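Side-chain contacts in hemolysin BL lytic component L1 (Bacillus cereus, PDB 7NMQ), which probably acts as one component of the three-part, alpha-helical pore-forming haemolysin BL enterotoxin that damages host cell membranes: residues 122-127 and 309-314; 85-90 and 316-321. All blocks are in the same frame, centred on the assembly; numbering follows the deposited sequence. Where two conformers were deposited one is given.

Both contacts use helix 275-325 and bring it against two helices that follow each other in the chain: helix 107-154 in interaction 1 and helix 45-103 in interaction 2. Their centres lie about 10 Å apart, and they touch where CH2 of Trp311 packs 3.8 Å from CB of Tyr87. Interaction 1 joins close, nearly antiparallel helices through an indole under an amide side chain, and passes from a buried patch to an exposed margin, where a water bridges Asn122 and Asn312. Interaction 2 is wholly buried and much smaller, 76 Å² against 202 Å²: two tyrosines bridge widely separated backbones and meet at their hydroxyls.

Interaction 1: residues 122-127 and 309-314; sequences NTNSKE and KQWNTM
Asn124 lies over one face of the Trp311 indole, its CB 3.8 Å from the centroid of the five-membered ring and only 18° off the ring normal, a CH-pi contact. Its amide carries the overlap on across the six-membered ring, where ND2 comes 3.4 Å from CH2 of Trp311. Amide and indole planes are 59° apart, so this is no flat stack. The first torsion of Trp311, with CG opposite the carbonyl carbon, turns the indole across helix 107-154, so that its six-membered ring points toward helix 45-103; its face is covered by the CB methylene of Asn124, with ND2 lying beyond it.

The side of the interface toward Asn122 and Asn312 is polar. OG of Ser125 donates to OD1 of Asn312 at 2.6 Å, a short bond that meets the carbonyl at a bend, from 26° outside its plane. The same OD1 takes a second hydrogen from a water, 2.8 Å away, which also donates to OD1 of Asn122; two donors thus grip one oxygen. Serine suits this place because its small CB also packs against CB of Trp311 at 3.9 Å, allowing the helices to run close, while the longer Asn312 reaches in from the exposed margin.

The axes of the two segments approach to 8.8 Å and run nearly antiparallel. Helix 107-154 and helix 275-325 are therefore direct neighbours in the long bundle. Helix 45-103 adjoins the same patch through Asn83, against Asn124, and Ile84, against Trp311, while Trp347 of helix 330-357 also packs on the indole.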
loop_
_atom_site.group_PDB
_atom_site.type_symbol
_atom_site.label_atom_id
_atom_site.label_comp_id
_atom_site.label_asym_id
_atom_site.label_seq_id
_atom_site.Cartn_x
_atom_site.Cartn_y
_atom_site.Cartn_z
ATOM N N ASN A 122 -1.354 -18.920 -15.247
ATOM C CA ASN A 122 -1.173 -17.986 -16.382
ATOM C C ASN A 122 -2.260 -16.910 -16.339
ATOM O O ASN A 122 -1.970 -15.743 -16.608
ATOM C CB ASN A 122 -1.226 -18.712 -17.710
ATOM C CG ASN A 122 0.008 -19.554 -17.920
ATOM O OD1 ASN A 122 1.050 -19.351 -17.290
ATOM N ND2 ASN A 122 -0.095 -20.489 -18.835
ATOM N N THR A 123 -3.480 -17.265 -15.995
ATOM C CA THR A 123 -4.597 -16.305 -15.844
ATOM C C THR A 123 -4.218 -15.274 -14.780
ATOM O O THR A 123 -4.414 -14.071 -15.010
ATOM C CB THR A 123 -5.910 -16.973 -15.459
ATOM O OG1 THR A 123 -6.292 -17.821 -16.528
ATOM C CG2 THR A 123 -7.046 -16.017 -15.167
ATOM N N ASN A 124 -3.699 -15.728 -13.643
ATOM C CA ASN A 124 -3.335 -14.851 -12.519
ATOM C C ASN A 124 -2.228 -13.915 -12.962
ATOM O O ASN A 124 -2.283 -12.734 -12.591
ATOM C CB ASN A 124 -2.993 -15.644 -11.281
ATOM C CG ASN A 124 -4.215 -16.344 -10.733
ATOM O OD1 ASN A 124 -5.356 -16.034 -11.086
ATOM N ND2 ASN A 124 -3.967 -17.266 -9.842
ATOM N N SER A 125 -1.250 -14.409 -13.713
ATOM C CA SER A 125 -0.153 -13.546 -14.192
ATOM C C SER A 125 -0.734 -12.472 -15.113
ATOM O O SER A 125 -0.373 -11.275 -14.971
ATOM C CB SER A 125 0.881 -14.352 -14.907
ATOM O OG SER A 125 1.810 -13.466 -15.492
ATOM N N LYS A 126 -1.609 -12.866 -16.028
ATOM C CA LYS A 126 -2.186 -11.920 -17.016
ATOM C C LYS A 126 -2.993 -10.841 -16.272
ATOM O O LYS A 126 -2.956 -9.640 -16.666
ATOM C CB LYS A 126 -3.058 -12.639 -18.044
ATOM C CG LYS A 126 -3.505 -11.800 -19.226
ATOM C CD LYS A 126 -4.461 -12.555 -20.152
ATOM C CE LYS A 126 -5.095 -11.647 -21.182
ATOM N NZ LYS A 126 -4.123 -11.266 -22.236
ATOM N N GLU A 127 -3.741 -11.231 -15.244
ATOM C CA GLU A 127 -4.592 -10.295 -14.483
ATOM C C GLU A 127 -3.706 -9.266 -13.788
ATOM O O GLU A 127 -4.105 -8.078 -13.747
ATOM C CB GLU A 127 -5.485 -10.981 -13.469
ATOM C CG GLU A 127 -6.654 -11.721 -14.110
ATOM C CD GLU A 127 -7.809 -12.048 -13.167
ATOM O OE1 GLU A 127 -7.920 -11.436 -12.024
ATOM O OE2 GLU A 127 -8.634 -12.881 -13.579
ATOM N N LYS A 309 6.096 -11.636 -11.520
ATOM C CA LYS A 309 7.327 -12.433 -11.687
ATOM C C LYS A 309 7.165 -13.776 -10.967
ATOM O O LYS A 309 7.565 -14.809 -11.553
ATOM C CB LYS A 309 8.544 -11.676 -11.163
ATOM C CG LYS A 309 9.866 -12.428 -11.203
ATOM C CD LYS A 309 11.079 -11.538 -10.955
ATOM C CE LYS A 309 10.995 -10.777 -9.656
ATOM N NZ LYS A 309 10.707 -11.685 -8.525
ATOM N N GLN A 310 6.586 -13.789 -9.770
ATOM C CA GLN A 310 6.444 -15.037 -8.983
ATOM C C GLN A 310 5.464 -15.959 -9.698
ATOM O O GLN A 310 5.756 -17.188 -9.769
ATOM C CB GLN A 310 5.978 -14.835 -7.563
ATOM C CG GLN A 310 6.890 -13.923 -6.776
ATOM C CD GLN A 310 8.337 -14.331 -6.708
ATOM O OE1 GLN A 310 8.706 -15.515 -6.699
ATOM N NE2 GLN A 310 9.183 -13.321 -6.584
ATOM N N TRP A 311 4.373 -15.431 -10.246
ATOM C CA TRP A 311 3.446 -16.323 -11.002
ATOM C C TRP A 311 4.153 -16.874 -12.239
ATOM O O TRP A 311 3.963 -18.051 -12.562
ATOM C CB TRP A 311 2.170 -15.582 -11.405
ATOM C CG TRP A 311 1.154 -15.368 -10.338
ATOM C CD1 TRP A 311 0.699 -14.146 -9.950
ATOM C CD2 TRP A 311 0.462 -16.343 -9.546
ATOM N NE1 TRP A 311 -0.261 -14.299 -8.991
ATOM C CE2 TRP A 311 -0.449 -15.644 -8.734
ATOM C CE3 TRP A 311 0.463 -17.734 -9.467
ATOM C CZ2 TRP A 311 -1.281 -16.284 -7.827
ATOM C CZ3 TRP A 311 -0.391 -18.368 -8.599
ATOM C CH2 TRP A 311 -1.267 -17.655 -7.786
ATOM N N ASN A 312 4.899 -16.047 -12.935
ATOM C CA ASN A 312 5.614 -16.517 -14.142
ATOM C C ASN A 312 6.633 -17.610 -13.789
ATOM O O ASN A 312 6.704 -18.609 -14.510
ATOM C CB ASN A 312 6.256 -15.357 -14.870
ATOM C CG ASN A 312 5.213 -14.446 -15.474
ATOM O OD1 ASN A 312 4.064 -14.824 -15.674
ATOM N ND2 ASN A 312 5.640 -13.255 -15.814
ATOM N N THR A 313 7.383 -17.446 -12.717
ATOM C CA THR A 313 8.364 -18.453 -12.259
ATOM C C THR A 313 7.624 -19.738 -11.910
ATOM O O THR A 313 8.094 -20.857 -12.296
ATOM C CB THR A 313 9.195 -17.939 -11.095
ATOM O OG1 THR A 313 9.895 -16.792 -11.606
ATOM C CG2 THR A 313 10.168 -18.970 -10.588
ATOM N N MET A 314 6.500 -19.610 -11.231
ATOM C CA MET A 314 5.727 -20.787 -10.805
ATOM C C MET A 314 5.208 -21.502 -12.064
ATOM O O MET A 314 5.224 -22.736 -12.091
ATOM C CB MET A 314 4.579 -20.336 -9.902
ATOM C CG MET A 314 3.836 -21.453 -9.264
ATOM S SD MET A 314 2.438 -20.786 -8.391
ATOM C CE MET A 314 3.300 -19.795 -7.160
HETATM O O HOH W 1 2.537 -16.653 -17.178
#

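Interaction 2: residues 85-90 and 316-321; sequences VNYDEQ and ANYTDL
A buried meeting of two tyrosine hydroxyls spans the interior of the helical bundle, linking helix 45-103 to helix 275-325. Tyr87 and Tyr318 reach toward each other from opposite directions, and their OH atoms stand 2.8 Å apart, Tyr87 OH donating a weak hydrogen bond to Tyr318 OH. The meeting is not symmetric: Tyr318 OH lies at the edge of the Tyr87 ring, near its plane, whereas Tyr87 OH comes obliquely to the other ring, 3.1 Å from CZ and 3.2 Å from CE2 of Tyr318. It comes in nearly at right angles to the CZ-OH bond of Tyr318, close to ring carbon as well as oxygen, which fits the weakness of the bond; the CZ atoms of Tyr87 and Tyr318 are 4.3 Å apart.

Length explains the choice of residue. The CA atoms of Tyr87 and Tyr318 are 13.5 Å apart, a gap that two long phenol side chains, one from each helix, together span. In Tyr87 the ring extends opposite the backbone N (chi1 -176°), which carries its phenol inward between the helices toward Tyr318.

The Tyr318 hydroxyl has its stronger partner in the backbone carbonyl of Leu5, near the N-terminus, so this buried oxygen is held from two sources. Leu117 and Thr120 of helix 107-154 pack on Tyr87, Ile118 of that helix packs on Tyr318, and Trp347 of helix 330-357 meets the Tyr87 ring with the planes at about 50°. Mostly apolar side chains thus pack beside this small polar junction, in a core of long helices as in the ClyA/HBL-like alpha-helical pore-forming toxins.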
loop_
_atom_site.group_PDB
_atom_site.type_symbol
_atom_site.label_atom_id
_atom_site.label_comp_id
_atom_site.label_asym_id
_atom_site.label_seq_id
_atom_site.Cartn_x
_atom_site.Cartn_y
_atom_site.Cartn_z
ATOM N N VAL A 85 -5.604 -16.587 -2.825
ATOM C CA VAL A 85 -6.515 -17.423 -2.018
ATOM C C VAL A 85 -7.151 -18.475 -2.928
ATOM O O VAL A 85 -7.221 -19.666 -2.531
ATOM C CB VAL A 85 -7.605 -16.600 -1.317
ATOM C CG1 VAL A 85 -8.578 -17.528 -0.592
ATOM C CG2 VAL A 85 -7.033 -15.557 -0.363
ATOM N N ASN A 86 -7.668 -18.084 -4.080
ATOM C CA ASN A 86 -8.396 -19.027 -4.959
ATOM C C ASN A 86 -7.426 -20.081 -5.500
ATOM O O ASN A 86 -7.882 -21.215 -5.725
ATOM C CB ASN A 86 -9.115 -18.273 -6.048
ATOM C CG ASN A 86 -10.347 -17.582 -5.495
ATOM O OD1 ASN A 86 -10.972 -18.076 -4.568
ATOM N ND2 ASN A 86 -10.823 -16.594 -6.186
ATOM N N TYR A 87 -6.177 -19.750 -5.712
ATOM C CA TYR A 87 -5.202 -20.770 -6.196
ATOM C C TYR A 87 -4.992 -21.777 -5.069
ATOM O O TYR A 87 -5.012 -22.987 -5.302
ATOM C CB TYR A 87 -3.887 -20.155 -6.655
ATOM C CG TYR A 87 -3.022 -21.260 -7.218
ATOM C CD1 TYR A 87 -3.142 -21.655 -8.535
ATOM C CD2 TYR A 87 -2.170 -21.975 -6.390
ATOM C CE1 TYR A 87 -2.404 -22.725 -9.011
ATOM C CE2 TYR A 87 -1.402 -23.028 -6.877
ATOM C CZ TYR A 87 -1.537 -23.413 -8.193
ATOM O OH TYR A 87 -0.850 -24.482 -8.725
ATOM N N ASP A 88 -4.868 -21.338 -3.832
ATOM C CA ASP A 88 -4.759 -22.299 -2.724
ATOM C C ASP A 88 -5.987 -23.202 -2.715
ATOM O O ASP A 88 -5.851 -24.429 -2.556
ATOM C CB ASP A 88 -4.649 -21.627 -1.357
ATOM C CG ASP A 88 -4.641 -22.664 -0.237
ATOM O OD1 ASP A 88 -3.771 -23.553 -0.272
ATOM O OD2 ASP A 88 -5.464 -22.504 0.738
ATOM N N GLU A 89 -7.195 -22.644 -2.847
ATOM C CA GLU A 89 -8.416 -23.492 -2.784
ATOM C C GLU A 89 -8.368 -24.485 -3.956
ATOM O O GLU A 89 -8.733 -25.658 -3.744
ATOM C CB GLU A 89 -9.702 -22.670 -2.796
ATOM C CG GLU A 89 -9.682 -21.547 -1.769
ATOM C CD GLU A 89 -10.528 -21.637 -0.503
ATOM O OE1 GLU A 89 -11.714 -21.281 -0.560
ATOM O OE2 GLU A 89 -9.980 -21.962 0.554
ATOM N N GLN A 90 -7.908 -24.076 -5.141
ATOM C CA GLN A 90 -7.844 -25.023 -6.274
ATOM C C GLN A 90 -6.800 -26.100 -5.958
ATOM O O GLN A 90 -7.090 -27.278 -6.176
ATOM C CB GLN A 90 -7.496 -24.292 -7.564
ATOM C CG GLN A 90 -7.615 -25.203 -8.768
ATOM C CD GLN A 90 -7.369 -24.531 -10.086
ATOM O OE1 GLN A 90 -7.098 -23.362 -10.168
ATOM N NE2 GLN A 90 -7.528 -25.263 -11.156
ATOM N N ALA A 316 6.578 -21.617 -14.974
ATOM C CA ALA A 316 7.753 -22.340 -15.532
ATOM C C ALA A 316 8.046 -23.619 -14.750
ATOM O O ALA A 316 8.329 -24.652 -15.359
ATOM C CB ALA A 316 8.967 -21.471 -15.543
ATOM N N ASN A 317 7.948 -23.568 -13.442
ATOM C CA ASN A 317 8.236 -24.732 -12.580
ATOM C C ASN A 317 7.188 -25.829 -12.836
ATOM O O ASN A 317 7.524 -27.005 -12.979
ATOM C CB ASN A 317 8.269 -24.309 -11.118
ATOM C CG ASN A 317 9.492 -23.497 -10.758
ATOM O OD1 ASN A 317 10.522 -23.587 -11.408
ATOM N ND2 ASN A 317 9.423 -22.750 -9.679
ATOM N N TYR A 318 5.911 -25.479 -12.915
ATOM C CA TYR A 318 4.857 -26.478 -13.185
ATOM C C TYR A 318 4.991 -26.991 -14.608
ATOM O O TYR A 318 4.697 -28.176 -14.842
ATOM C CB TYR A 318 3.470 -25.855 -13.002
ATOM C CG TYR A 318 2.957 -25.777 -11.586
ATOM C CD1 TYR A 318 3.555 -24.971 -10.631
ATOM C CD2 TYR A 318 1.875 -26.525 -11.201
ATOM C CE1 TYR A 318 3.071 -24.871 -9.330
ATOM C CE2 TYR A 318 1.416 -26.494 -9.898
ATOM C CZ TYR A 318 1.996 -25.647 -8.963
ATOM O OH TYR A 318 1.508 -25.664 -7.680
ATOM N N THR A 319 5.352 -26.147 -15.570
ATOM C CA THR A 319 5.491 -26.593 -16.981
ATOM C C THR A 319 6.668 -27.557 -17.107
ATOM O O THR A 319 6.539 -28.500 -17.844
ATOM C CB THR A 319 5.644 -25.389 -17.899
ATOM O OG1 THR A 319 4.485 -24.551 -17.750
ATOM C CG2 THR A 319 5.768 -25.795 -19.344
ATOM N N ASP A 320 7.713 -27.385 -16.323
ATOM C CA ASP A 320 8.838 -28.345 -16.273
ATOM C C ASP A 320 8.307 -29.717 -15.815
ATOM O O ASP A 320 8.627 -30.738 -16.449
ATOM C CB ASP A 320 9.938 -27.853 -15.347
ATOM C CG ASP A 320 11.178 -28.694 -15.417
ATOM O OD1 ASP A 320 11.718 -28.859 -16.532
ATOM O OD2 ASP A 320 11.539 -29.226 -14.362
ATOM N N LEU A 321 7.488 -29.768 -14.762
ATOM C CA LEU A 321 6.885 -31.046 -14.333
ATOM C C LEU A 321 6.039 -31.597 -15.472
ATOM O O LEU A 321 6.168 -32.796 -15.826
ATOM C CB LEU A 321 6.053 -30.825 -13.068
ATOM C CG LEU A 321 5.294 -32.068 -12.568
ATOM C CD1 LEU A 321 6.211 -33.289 -12.426
ATOM C CD2 LEU A 321 4.560 -31.751 -11.261
#